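Brain tumor protein (Drosophila melanogaster American nodavirus, PDB 6J9R) probably represses translation as a member of the TRIM family, with a coiled-coil domain through which two copies of the chain associate. Local coordinates at residues 85-90 / 124-129. Sequence-based numbering, arbitrary orientation.
Sequences QQRSRD and EQQLQT
The Arg87 methylenes pass obliquely over the OE1/NE2 rim of one face of the Gln126 carboxamide, while Ser88 OG sits almost in its plane beside NE2. The contact belongs to the helical hairpin of the TRIM coiled-coil domain, where helix 110-128 folds back along the C-terminal part of the long helix 30-104. Gln126 reaches across to Arg87 and Ser88 at a point where the CA atoms of Ser88 and Gln126 are 7.0 Å apart. The glutamine gets there because its CG lies anti to the backbone N and the chain then bends at chi2. Arg87, in contrast, stretches out from CG to NE, and its CG comes to 3.5 Å from Gln126 NE2. Beyond this methylene contact, Arg87 NE approaches Gln126 OE1 at 3.2 Å, tilted out of the amide plane. With an N-H...O angle of 122° the bond is weak. The guanidinium and amide planes stand 77° apart. Since both ends of the amide have a partner, its rotation is probably fixed. Ser88 OG is also bonded to Trp84 O, while Trp84 NE1 bonds to Gln126 O, so the indole ties the same two helices. Ile23 of the second subunit packs on both Ser88 and Leu127. The straighter bond of the pair is the one Gln126 NE2 donates to Ser88 OG, 3.1 Å long with an angle of 153° at the hydrogen.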
ATOM      1  N   GLN B  85      40.745  -3.600  -8.636  1.00 37.71           N
ATOM      2  CA  GLN B  85      41.836  -4.244  -7.916  1.00 38.33           C
ATOM      3  C   GLN B  85      42.787  -4.973  -8.838  1.00 39.49           C
ATOM      4  O   GLN B  85      44.001  -4.849  -8.707  1.00 35.58           O
ATOM      5  CB  GLN B  85      41.302  -5.255  -6.896  1.00 36.20           C
ATOM      6  CG  GLN B  85      40.639  -4.619  -5.700  1.00 49.60           C
ATOM      7  CD  GLN B  85      41.633  -3.942  -4.775  1.00 50.98           C
ATOM      8  OE1 GLN B  85      42.834  -4.191  -4.853  1.00 51.15           O
ATOM      9  NE2 GLN B  85      41.129  -3.084  -3.886  1.00 45.82           N
ATOM     10  N   GLN B  86      42.219  -5.737  -9.766  1.00 41.21           N
ATOM     11  CA  GLN B  86      43.007  -6.579 -10.654  1.00 36.46           C
ATOM     12  C   GLN B  86      43.780  -5.722 -11.668  1.00 38.19           C
ATOM     13  O   GLN B  86      44.933  -6.006 -11.974  1.00 43.54           O
ATOM     14  CB  GLN B  86      42.100  -7.602 -11.349  1.00 31.49           C
ATOM     15  CG  GLN B  86      42.852  -8.596 -12.217  1.00 42.93           C
ATOM     16  CD  GLN B  86      44.006  -9.294 -11.488  1.00 51.32           C
ATOM     17  OE1 GLN B  86      45.189  -9.153 -11.861  1.00 54.20           O
ATOM     18  NE2 GLN B  86      43.667 -10.065 -10.462  1.00 46.30           N
ATOM     19  N   ARG B  87      43.146  -4.666 -12.171  1.00 36.02           N
ATOM     20  CA  ARG B  87      43.821  -3.732 -13.061  1.00 40.63           C
ATOM     21  C   ARG B  87      44.945  -3.028 -12.301  1.00 42.73           C
ATOM     22  O   ARG B  87      46.024  -2.814 -12.848  1.00 46.95           O
ATOM     23  CB  ARG B  87      42.824  -2.722 -13.632  1.00 44.29           C
ATOM     24  CG  ARG B  87      43.436  -1.494 -14.300  1.00 47.57           C
ATOM     25  CD  ARG B  87      42.544  -0.912 -15.396  1.00 58.37           C
ATOM     26  NE  ARG B  87      43.076   0.342 -15.935  1.00 67.74           N
ATOM     27  CZ  ARG B  87      43.981   0.458 -16.909  1.00 71.60           C
ATOM     28  NH1 ARG B  87      44.486  -0.614 -17.514  1.00 69.39           N
ATOM     29  NH2 ARG B  87      44.377   1.670 -17.283  1.00 74.25           N
ATOM     30  N   SER B  88      44.699  -2.701 -11.033  1.00 39.44           N
ATOM     31  CA  SER B  88      45.736  -2.112 -10.192  1.00 40.51           C
ATOM     32  C   SER B  88      46.931  -3.066  -9.982  1.00 38.58           C
ATOM     33  O   SER B  88      48.082  -2.642 -10.086  1.00 28.07           O
ATOM     34  CB  SER B  88      45.157  -1.696  -8.839  1.00 35.39           C
ATOM     35  OG  SER B  88      44.418  -0.488  -8.945  1.00 37.73           O
ATOM     36  N   ARG B  89      46.671  -4.346  -9.717  1.00 26.89           N
ATOM     37  CA  ARG B  89      47.769  -5.300  -9.562  1.00 29.48           C
ATOM     38  C   ARG B  89      48.616  -5.358 -10.833  1.00 35.01           C
ATOM     39  O   ARG B  89      49.840  -5.435 -10.777  1.00 41.69           O
ATOM     40  CB  ARG B  89      47.255  -6.698  -9.230  1.00 29.30           C
ATOM     41  CG  ARG B  89      46.460  -6.782  -7.947  1.00 36.54           C
ATOM     42  CD  ARG B  89      46.338  -8.224  -7.483  1.00 42.34           C
ATOM     43  NE  ARG B  89      45.694  -8.342  -6.172  1.00 53.59           N
ATOM     44  N   ASP B  90      47.958  -5.301 -11.979  1.00 40.02           N
ATOM     45  CA  ASP B  90      48.663  -5.378 -13.246  1.00 43.36           C
ATOM     46  C   ASP B  90      49.396  -4.081 -13.594  1.00 36.45           C
ATOM     47  O   ASP B  90      50.449  -4.129 -14.195  1.00 35.19           O
ATOM     48  CB  ASP B  90      47.686  -5.835 -14.338  1.00 45.43           C
ATOM     49  CG  ASP B  90      47.336  -7.336 -14.187  1.00 47.10           C
ATOM     50  OD1 ASP B  90      48.273  -8.153 -13.978  1.00 39.18           O
ATOM     51  OD2 ASP B  90      46.140  -7.703 -14.210  1.00 50.72           O
ATOM     52  N   GLU B 124      47.661   7.478 -13.118  1.00 45.65           N
ATOM     53  CA  GLU B 124      46.944   8.660 -12.667  1.00 48.24           C
ATOM     54  C   GLU B 124      45.443   8.396 -12.726  1.00 49.43           C
ATOM     55  O   GLU B 124      44.699   8.745 -11.813  1.00 55.38           O
ATOM     56  CB  GLU B 124      47.324   9.871 -13.519  1.00 41.19           C
ATOM     57  CG  GLU B 124      46.789  11.207 -13.017  1.00 50.88           C
ATOM     58  CD  GLU B 124      47.150  12.377 -13.951  1.00 53.23           C
ATOM     59  N   GLN B 125      45.010   7.764 -13.806  1.00 41.83           N
ATOM     60  CA  GLN B 125      43.615   7.424 -13.977  1.00 40.28           C
ATOM     61  C   GLN B 125      43.148   6.394 -12.940  1.00 38.42           C
ATOM     62  O   GLN B 125      42.079   6.535 -12.359  1.00 45.18           O
ATOM     63  CB  GLN B 125      43.383   6.890 -15.395  1.00 42.94           C
ATOM     64  N   GLN B 126      43.957   5.363 -12.707  1.00 36.50           N
ATOM     65  CA  GLN B 126      43.594   4.327 -11.750  1.00 41.49           C
ATOM     66  C   GLN B 126      43.478   4.913 -10.345  1.00 47.70           C
ATOM     67  O   GLN B 126      42.580   4.565  -9.583  1.00 49.82           O
ATOM     68  CB  GLN B 126      44.617   3.200 -11.762  1.00 33.45           C
ATOM     69  CG  GLN B 126      44.152   1.916 -11.096  1.00 27.21           C
ATOM     70  CD  GLN B 126      43.080   1.207 -11.884  1.00 36.66           C
ATOM     71  OE1 GLN B 126      42.717   1.632 -12.974  1.00 47.89           O
ATOM     72  NE2 GLN B 126      42.572   0.108 -11.343  1.00 35.92           N
ATOM     73  N   LEU B 127      44.384   5.829 -10.021  1.00 53.79           N
ATOM     74  CA  LEU B 127      44.369   6.465  -8.718  1.00 55.81           C
ATOM     75  C   LEU B 127      43.166   7.396  -8.592  1.00 61.98           C
ATOM     76  O   LEU B 127      42.524   7.427  -7.548  1.00 68.47           O
ATOM     77  CB  LEU B 127      45.679   7.229  -8.484  1.00 53.77           C
ATOM     78  CG  LEU B 127      45.977   7.778  -7.085  1.00 54.93           C
ATOM     79  N   GLN B 128      42.824   8.108  -9.665  1.00 60.32           N
ATOM     80  CA  GLN B 128      41.702   9.043  -9.611  1.00 60.42           C
ATOM     81  C   GLN B 128      40.367   8.325  -9.448  1.00 61.74           C
ATOM     82  O   GLN B 128      39.578   8.691  -8.578  1.00 66.40           O
ATOM     83  CB  GLN B 128      41.672   9.932 -10.859  1.00 64.42           C
ATOM     84  CG  GLN B 128      42.445  11.255 -10.705  1.00 69.03           C
ATOM     85  CD  GLN B 128      42.617  12.009 -12.023  1.00 69.62           C
ATOM     86  N   THR B 129      40.118   7.289 -10.247  1.00 56.09           N
ATOM     87  CA  THR B 129      38.907   6.496 -10.046  1.00 54.98           C
ATOM     88  C   THR B 129      38.993   5.640  -8.792  1.00 54.19           C
ATOM     89  O   THR B 129      38.017   5.008  -8.420  1.00 62.11           O
ATOM     90  CB  THR B 129      38.617   5.552 -11.230  1.00 54.40           C
ATOM     91  OG1 THR B 129      39.599   4.510 -11.253  1.00 61.97           O
ATOM     92  CG2 THR B 129      38.663   6.298 -12.535  1.00 51.35           C
TER